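Local coordinates for replication initiation and membrane attachment protein (Geobacillus stearothermophilus 10, PDB 5WTN), which probably acts in primosome assembly at the initiation of DNA replication, forming a tetramer and a complex with a primosomal re-initiation protein, at residues Q59-T62 with H63-M67; V126-R129 with R130-R134; R134-F137 with I138-N142. All blocks are in the same frame, centred on the assembly; numbering follows the deposited sequence.

All three contacts are local, each joining residues a helical turn or so apart rather than closing a long loop, and none nests in or crosses another. From the N terminus, interaction 1 comes first, where edge strand 61-62 of the four-stranded sheet runs into helix 63-70. Interaction 2 lies on the last turns of helix 122-132 and its exit; interaction 3 follows at once on helix 134-143. The latter two share Arg-134 and pack together, Leu-128 and Val-132 meeting Phe-137. Interaction 1 lies about 25 Å from interaction 2 and 27 Å from interaction 3, nearest atoms within one chain, yet Arg-65 packs on Leu-136 of a neighbouring subunit, bringing the first and third regions together in the tetramer.

Interaction 1: residues Q59-T62 with H63-M67; sequences QEAT and HHRLM
Thr-62 leads from edge strand 61-62 into the helix that begins around His-63, a strand-to-helix turn consistent with a winged-helix domain, in which helices 63-70 and 74-86 precede the two strands of a β-hairpin wing. The carbonyl of Thr-62 closes the turn: its O accepts the N-H of Arg-65 at 2.8 Å in a bent bond (142° at the hydrogen), with the donor tilted from the carbonyl plane. In the side chain, Thr-62 OG1 sits between its own backbone N and carbonyl carbon (chi1 70°), which sets it 3.3 Å from CB of His-64 and oblique to that ring. The imidazole of His-63 is held by the fold: ND1 bonds to the backbone O of Asp-12, NE2 bonds to the hydroxyl of Tyr-107, and Tyr-14 meets the ring edge-to-face. With both ring nitrogens engaged, its rotation is fixed. Arg-65 instead runs back beside the strand, fully extended from CG to NE, to a salt bridge with Glu-52, and Arg-65 also packs on Leu-136 of a second subunit. Midway along this chain, CD of Arg-65 rests 3.5 Å from CB of Ala-61.

Interaction 2: residues V126-R129 with R130-R134; sequences VFLR and RQVGR
Arg-130 donates its backbone N to Val-126 O, 3.2 Å away and nearly straight at 169°, within the last turns of helix 122-132. Its CB lies near Phe-127 O, while the rest of the chain bends at chi2 and leads away, and the residue packs on Pro-283 of a third subunit. Gln-131 N continues the ladder to Phe-127 O at 3.1 Å. Val-132 N bonds to Leu-128 O, and its CB and CG1 lie close to that same oxygen; CG2 reaches Leu-128 CD1 at 4.3 Å, an apolar pair that adjoins Phe-137 of the next helix. At Gly-133 the helix breaks, with a positive phi of 83°; its N still makes a weak bond to Arg-129 O at 2.8 Å. A side chain at these backbone angles would collide with the carbonyl O of Val-132. Arg-134, bent at chi2 and chi3, turns its guanidinium back so that Arg-129 CD lies over one face, toward the rim, 3.2 Å from NH1 of Arg-134. The two guanidinium planes are only 15° apart and the chains run side by side, with Glu-282 of the third subunit packing against both. Replacing Arg-129 by an alanine would probably leave Phe-137 without its cation-pi partner and the Arg-134 guanidinium without the methylene over its face, freer to turn. Gly-133 is both the first non-helical residue after helix 122-132 and the N-cap of helix 134-143, a short glycine turn between two consecutive helices.

Interaction 3: residues R134-F137 with I138-N142; sequences RHLF and IQLSN
Arg-134 O takes the N-H of Ile-138 at 3.2 Å, and the CG1 branch of Ile-138, lying beside its own backbone N (chi1 -63°), comes alongside the same oxygen. His-135 follows with a side-chain contact: the amide of Gln-139 stands almost perpendicular to the imidazole, the planes 87° apart, with its NE2 over one face of the ring and 3.1 Å from His-135 NE2. The extended chain of Gln-139 carries the amide across from one turn later, its CG passing 3.3 Å from His-135 O, while the backbone N of Gln-139 bonds to that oxygen in the carbonyl plane. The other end of this amide, OE1, makes a weak hydrogen bond with Arg-65 of a second subunit. Leu-136 O receives Leu-140 N at 3.0 Å, and its CD1 meets Leu-140 CG at 4.4 Å; Leu-140 also touches Leu-55 of that subunit. Phe-137 O accepts a nearly straight bond from Ser-141 N at 3.0 Å, whereas its ring, with CG anti to the backbone N (chi1 -175°), extends toward helix 122-132. Ser-141 OG bonds to His-191. Successive i to i+4 bonds of this kind define a regular α-helix, here helix 134-143, with buried Leu-136 and Leu-140 both meeting the second subunit and Leu-140 also packing on helix 24-38.

Interaction 1: residues Q59-T62 with H63-M67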
loop_
_atom_site.group_PDB
_atom_site.type_symbol
_atom_site.label_atom_id
_atom_site.label_comp_id
_atom_site.label_asym_id
_atom_site.label_seq_id
_atom_site.Cartn_x
_atom_site.Cartn_y
_atom_site.Cartn_z
ATOM N N GLN A 59 5.081 4.939 22.309
ATOM C CA GLN A 59 5.233 5.971 23.340
ATOM C C GLN A 59 3.926 6.603 23.836
ATOM O O GLN A 59 2.864 6.396 23.251
ATOM C CB GLN A 59 6.161 7.081 22.837
ATOM C CG GLN A 59 7.638 6.727 22.861
ATOM C CD GLN A 59 8.494 7.813 22.230
ATOM O OE1 GLN A 59 8.245 8.233 21.092
ATOM N NE2 GLN A 59 9.503 8.283 22.967
ATOM N N GLU A 60 4.035 7.367 24.917
ATOM C CA GLU A 60 2.880 7.999 25.536
ATOM C C GLU A 60 2.628 9.398 24.988
ATOM O O GLU A 60 3.538 10.074 24.510
ATOM C CB GLU A 60 3.054 8.056 27.055
ATOM C CG GLU A 60 3.413 6.723 27.690
ATOM C CD GLU A 60 2.984 6.632 29.141
ATOM O OE1 GLU A 60 2.760 7.692 29.763
ATOM O OE2 GLU A 60 2.872 5.502 29.660
ATOM N N ALA A 61 1.371 9.817 25.070
ATOM C CA ALA A 61 0.936 11.128 24.625
ATOM C C ALA A 61 -0.275 11.495 25.473
ATOM O O ALA A 61 -0.873 10.630 26.104
ATOM C CB ALA A 61 0.573 11.079 23.162
ATOM N N THR A 62 -0.624 12.769 25.510
ATOM C CA THR A 62 -1.810 13.198 26.247
ATOM C C THR A 62 -2.841 13.493 25.203
ATOM O O THR A 62 -2.491 13.828 24.070
ATOM C CB THR A 62 -1.562 14.447 27.135
ATOM O OG1 THR A 62 -1.381 15.614 26.319
ATOM C CG2 THR A 62 -0.343 14.250 28.015
ATOM N N HIS A 63 -4.111 13.362 25.543
ATOM C CA HIS A 63 -5.138 13.566 24.527
ATOM C C HIS A 63 -5.108 14.951 23.875
ATOM O O HIS A 63 -5.791 15.177 22.875
ATOM C CB HIS A 63 -6.519 13.237 25.079
ATOM C CG HIS A 63 -6.800 11.767 25.132
ATOM N ND1 HIS A 63 -6.186 10.923 26.034
ATOM C CD2 HIS A 63 -7.634 10.995 24.399
ATOM C CE1 HIS A 63 -6.628 9.693 25.848
ATOM N NE2 HIS A 63 -7.509 9.711 24.864
ATOM N N HIS A 64 -4.340 15.876 24.451
ATOM C CA HIS A 64 -4.090 17.160 23.822
ATOM C C HIS A 64 -3.553 16.932 22.424
ATOM O O HIS A 64 -3.993 17.569 21.466
ATOM C CB HIS A 64 -3.071 17.945 24.634
ATOM C CG HIS A 64 -3.676 18.741 25.742
ATOM N ND1 HIS A 64 -4.900 19.367 25.624
ATOM C CD2 HIS A 64 -3.228 19.019 26.993
ATOM C CE1 HIS A 64 -5.183 19.994 26.751
ATOM N NE2 HIS A 64 -4.183 19.798 27.596
ATOM N N ARG A 65 -2.613 16.000 22.311
ATOM C CA ARG A 65 -2.015 15.676 21.022
ATOM C C ARG A 65 -3.049 15.274 19.952
ATOM O O ARG A 65 -3.039 15.807 18.854
ATOM C CB ARG A 65 -0.979 14.581 21.204
ATOM C CG ARG A 65 -0.279 14.156 19.940
ATOM C CD ARG A 65 0.692 13.084 20.289
ATOM N NE ARG A 65 1.343 12.470 19.148
ATOM C CZ ARG A 65 2.624 12.122 19.150
ATOM N NH1 ARG A 65 3.361 12.372 20.228
ATOM N NH2 ARG A 65 3.167 11.541 18.081
ATOM N N LEU A 66 -3.967 14.384 20.311
ATOM C CA LEU A 66 -5.045 13.996 19.406
ATOM C C LEU A 66 -5.914 15.191 19.003
ATOM O O LEU A 66 -6.355 15.287 17.858
ATOM C CB LEU A 66 -5.913 12.909 20.043
ATOM C CG LEU A 66 -5.409 11.470 19.902
ATOM C CD1 LEU A 66 -6.376 10.496 20.558
ATOM C CD2 LEU A 66 -5.194 11.117 18.439
ATOM N N MET A 67 -6.158 16.095 19.949
ATOM C CA MET A 67 -6.992 17.262 19.708
ATOM C C MET A 67 -6.302 18.166 18.698
ATOM O O MET A 67 -6.949 18.730 17.797
ATOM C CB MET A 67 -7.285 18.005 21.011
ATOM C CG MET A 67 -8.116 17.216 22.029
ATOM S SD MET A 67 -8.457 18.100 23.561
ATOM C CE MET A 67 -9.338 19.455 22.867
#

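Interaction 2: residues V126-R129 with R130-R134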
loop_
_atom_site.group_PDB
_atom_site.type_symbol
_atom_site.label_atom_id
_atom_site.label_comp_id
_atom_site.label_asym_id
_atom_site.label_seq_id
_atom_site.Cartn_x
_atom_site.Cartn_y
_atom_site.Cartn_z
ATOM N N VAL A 126 -27.543 -5.730 6.497
ATOM C CA VAL A 126 -28.858 -5.094 6.388
ATOM C C VAL A 126 -28.833 -3.611 6.794
ATOM O O VAL A 126 -29.414 -2.776 6.104
ATOM C CB VAL A 126 -30.100 -5.943 6.906
ATOM C CG1 VAL A 126 -29.723 -7.363 7.240
ATOM C CG2 VAL A 126 -30.835 -5.252 8.037
ATOM N N PHE A 127 -28.118 -3.272 7.859
ATOM C CA PHE A 127 -27.858 -1.864 8.139
ATOM C C PHE A 127 -27.295 -1.103 6.945
ATOM O O PHE A 127 -27.779 -0.029 6.607
ATOM C CB PHE A 127 -26.904 -1.713 9.299
ATOM C CG PHE A 127 -27.519 -2.011 10.618
ATOM C CD1 PHE A 127 -28.794 -1.574 10.916
ATOM C CD2 PHE A 127 -26.822 -2.744 11.567
ATOM C CE1 PHE A 127 -29.358 -1.849 12.132
ATOM C CE2 PHE A 127 -27.385 -3.030 12.787
ATOM C CZ PHE A 127 -28.651 -2.582 13.071
ATOM N N LEU A 128 -26.270 -1.646 6.305
ATOM C CA LEU A 128 -25.650 -0.935 5.202
ATOM C C LEU A 128 -26.619 -0.689 4.034
ATOM O O LEU A 128 -26.642 0.409 3.465
ATOM C CB LEU A 128 -24.372 -1.637 4.743
ATOM C CG LEU A 128 -23.652 -0.849 3.645
ATOM C CD1 LEU A 128 -23.073 0.436 4.171
ATOM C CD2 LEU A 128 -22.585 -1.652 2.987
ATOM N N ARG A 129 -27.420 -1.701 3.687
ATOM C CA ARG A 129 -28.417 -1.571 2.621
ATOM C C ARG A 129 -29.332 -0.374 2.860
ATOM O O ARG A 129 -29.518 0.457 1.969
ATOM C CB ARG A 129 -29.259 -2.851 2.497
ATOM C CG ARG A 129 -29.905 -3.069 1.128
ATOM C CD ARG A 129 -30.680 -4.373 1.073
ATOM N NE ARG A 129 -29.886 -5.511 1.539
ATOM C CZ ARG A 129 -30.275 -6.386 2.479
ATOM N NH1 ARG A 129 -31.479 -6.269 3.050
ATOM N NH2 ARG A 129 -29.465 -7.389 2.851
ATOM N N ARG A 130 -29.882 -0.289 4.073
ATOM C CA ARG A 130 -30.812 0.770 4.457
ATOM C C ARG A 130 -30.182 2.137 4.361
ATOM O O ARG A 130 -30.805 3.081 3.916
ATOM C CB ARG A 130 -31.333 0.549 5.885
ATOM C CG ARG A 130 -31.955 1.788 6.557
ATOM C CD ARG A 130 -33.215 2.259 5.835
ATOM N NE ARG A 130 -33.623 3.615 6.219
ATOM C CZ ARG A 130 -34.689 4.234 5.719
ATOM N NH1 ARG A 130 -35.446 3.616 4.820
ATOM N NH2 ARG A 130 -35.002 5.463 6.114
ATOM N N GLN A 131 -28.941 2.254 4.824
ATOM C CA GLN A 131 -28.286 3.557 4.944
ATOM C C GLN A 131 -27.672 4.063 3.640
ATOM O O GLN A 131 -27.375 5.251 3.504
ATOM C CB GLN A 131 -27.217 3.514 6.040
ATOM C CG GLN A 131 -26.204 4.645 5.963
ATOM C CD GLN A 131 -26.714 5.928 6.592
ATOM O OE1 GLN A 131 -26.321 7.025 6.197
ATOM N NE2 GLN A 131 -27.595 5.794 7.577
ATOM N N VAL A 132 -27.480 3.159 2.689
ATOM C CA VAL A 132 -26.860 3.491 1.424
ATOM C C VAL A 132 -27.787 3.349 0.219
ATOM O O VAL A 132 -27.523 3.897 -0.858
ATOM C CB VAL A 132 -25.607 2.605 1.276
ATOM C CG1 VAL A 132 -25.667 1.721 0.038
ATOM C CG2 VAL A 132 -24.344 3.450 1.351
ATOM N N GLY A 133 -28.906 2.658 0.419
ATOM C CA GLY A 133 -29.819 2.378 -0.672
ATOM C C GLY A 133 -29.465 1.179 -1.539
ATOM O O GLY A 133 -28.298 0.852 -1.712
ATOM N N ARG A 134 -30.483 0.567 -2.138
ATOM C CA ARG A 134 -30.335 -0.698 -2.867
ATOM C C ARG A 134 -29.353 -0.663 -4.043
ATOM O O ARG A 134 -28.526 -1.557 -4.197
ATOM C CB ARG A 134 -31.696 -1.191 -3.358
ATOM C CG ARG A 134 -31.688 -2.614 -3.916
ATOM C CD ARG A 134 -31.852 -3.663 -2.808
ATOM N NE ARG A 134 -33.039 -3.421 -1.972
ATOM C CZ ARG A 134 -33.527 -4.264 -1.056
ATOM N NH1 ARG A 134 -32.948 -5.445 -0.842
ATOM N NH2 ARG A 134 -34.609 -3.930 -0.354
#

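Interaction 3: residues R134-F137 with I138-N142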
loop_
_atom_site.group_PDB
_atom_site.type_symbol
_atom_site.label_atom_id
_atom_site.label_comp_id
_atom_site.label_asym_id
_atom_site.label_seq_id
_atom_site.Cartn_x
_atom_site.Cartn_y
_atom_site.Cartn_z
ATOM N N ARG A 134 -30.483 0.567 -2.138
ATOM C CA ARG A 134 -30.335 -0.698 -2.867
ATOM C C ARG A 134 -29.353 -0.663 -4.043
ATOM O O ARG A 134 -28.526 -1.557 -4.197
ATOM C CB ARG A 134 -31.696 -1.191 -3.358
ATOM C CG ARG A 134 -31.688 -2.614 -3.916
ATOM C CD ARG A 134 -31.852 -3.663 -2.808
ATOM N NE ARG A 134 -33.039 -3.421 -1.972
ATOM C CZ ARG A 134 -33.527 -4.264 -1.056
ATOM N NH1 ARG A 134 -32.948 -5.445 -0.842
ATOM N NH2 ARG A 134 -34.609 -3.930 -0.354
ATOM N N HIS A 135 -29.456 0.361 -4.877
ATOM C CA HIS A 135 -28.546 0.508 -6.007
ATOM C C HIS A 135 -27.071 0.571 -5.568
ATOM O O HIS A 135 -26.229 -0.199 -6.047
ATOM C CB HIS A 135 -28.914 1.760 -6.805
ATOM C CG HIS A 135 -28.219 1.862 -8.125
ATOM N ND1 HIS A 135 -28.110 0.797 -8.999
ATOM C CD2 HIS A 135 -27.613 2.911 -8.733
ATOM C CE1 HIS A 135 -27.456 1.184 -10.081
ATOM N NE2 HIS A 135 -27.143 2.461 -9.945
ATOM N N LEU A 136 -26.767 1.490 -4.654
ATOM C CA LEU A 136 -25.404 1.684 -4.206
ATOM C C LEU A 136 -24.875 0.435 -3.485
ATOM O O LEU A 136 -23.689 0.099 -3.570
ATOM C CB LEU A 136 -25.325 2.919 -3.315
ATOM C CG LEU A 136 -23.957 3.293 -2.759
ATOM C CD1 LEU A 136 -22.926 3.266 -3.859
ATOM C CD2 LEU A 136 -24.019 4.664 -2.144
ATOM N N PHE A 137 -25.767 -0.255 -2.790
ATOM C CA PHE A 137 -25.404 -1.466 -2.088
ATOM C C PHE A 137 -24.869 -2.516 -3.047
ATOM O O PHE A 137 -23.889 -3.182 -2.745
ATOM C CB PHE A 137 -26.614 -2.016 -1.340
ATOM C CG PHE A 137 -26.306 -3.214 -0.479
ATOM C CD1 PHE A 137 -25.666 -3.069 0.745
ATOM C CD2 PHE A 137 -26.678 -4.480 -0.879
ATOM C CE1 PHE A 137 -25.400 -4.170 1.528
ATOM C CE2 PHE A 137 -26.415 -5.582 -0.097
ATOM C CZ PHE A 137 -25.781 -5.433 1.098
ATOM N N ILE A 138 -25.502 -2.659 -4.204
ATOM C CA ILE A 138 -25.076 -3.658 -5.173
ATOM C C ILE A 138 -23.727 -3.297 -5.796
ATOM O O ILE A 138 -22.903 -4.181 -6.090
ATOM C CB ILE A 138 -26.150 -3.884 -6.264
ATOM C CG1 ILE A 138 -27.428 -4.441 -5.627
ATOM C CG2 ILE A 138 -25.649 -4.834 -7.353
ATOM C CD1 ILE A 138 -28.446 -4.932 -6.620
ATOM N N GLN A 139 -23.504 -2.004 -6.007
ATOM C CA GLN A 139 -22.244 -1.530 -6.569
ATOM C C GLN A 139 -21.105 -1.833 -5.605
ATOM O O GLN A 139 -20.006 -2.204 -6.017
ATOM C CB GLN A 139 -22.312 -0.029 -6.852
ATOM C CG GLN A 139 -23.437 0.375 -7.790
ATOM C CD GLN A 139 -23.170 1.696 -8.484
ATOM O OE1 GLN A 139 -22.042 2.190 -8.491
ATOM N NE2 GLN A 139 -24.209 2.274 -9.076
ATOM N N LEU A 140 -21.383 -1.674 -4.316
ATOM C CA LEU A 140 -20.415 -1.972 -3.270
ATOM C C LEU A 140 -20.114 -3.463 -3.253
ATOM O O LEU A 140 -18.953 -3.871 -3.267
ATOM C CB LEU A 140 -20.941 -1.523 -1.906
ATOM C CG LEU A 140 -20.994 -0.014 -1.662
ATOM C CD1 LEU A 140 -21.518 0.289 -0.267
ATOM C CD2 LEU A 140 -19.624 0.613 -1.872
ATOM N N SER A 141 -21.166 -4.275 -3.227
ATOM C CA SER A 141 -20.996 -5.722 -3.272
ATOM C C SER A 141 -20.148 -6.154 -4.465
ATOM O O SER A 141 -19.212 -6.940 -4.316
ATOM C CB SER A 141 -22.357 -6.419 -3.316
ATOM O OG SER A 141 -22.296 -7.695 -2.701
ATOM N N ASN A 142 -20.476 -5.642 -5.648
ATOM C CA ASN A 142 -19.745 -6.011 -6.856
ATOM C C ASN A 142 -18.296 -5.578 -6.794
ATOM O O ASN A 142 -17.403 -6.359 -7.106
ATOM C CB ASN A 142 -20.397 -5.429 -8.106
ATOM C CG ASN A 142 -21.693 -6.131 -8.470
ATOM O OD1 ASN A 142 -21.877 -7.313 -8.158
ATOM N ND2 ASN A 142 -22.603 -5.404 -9.127
#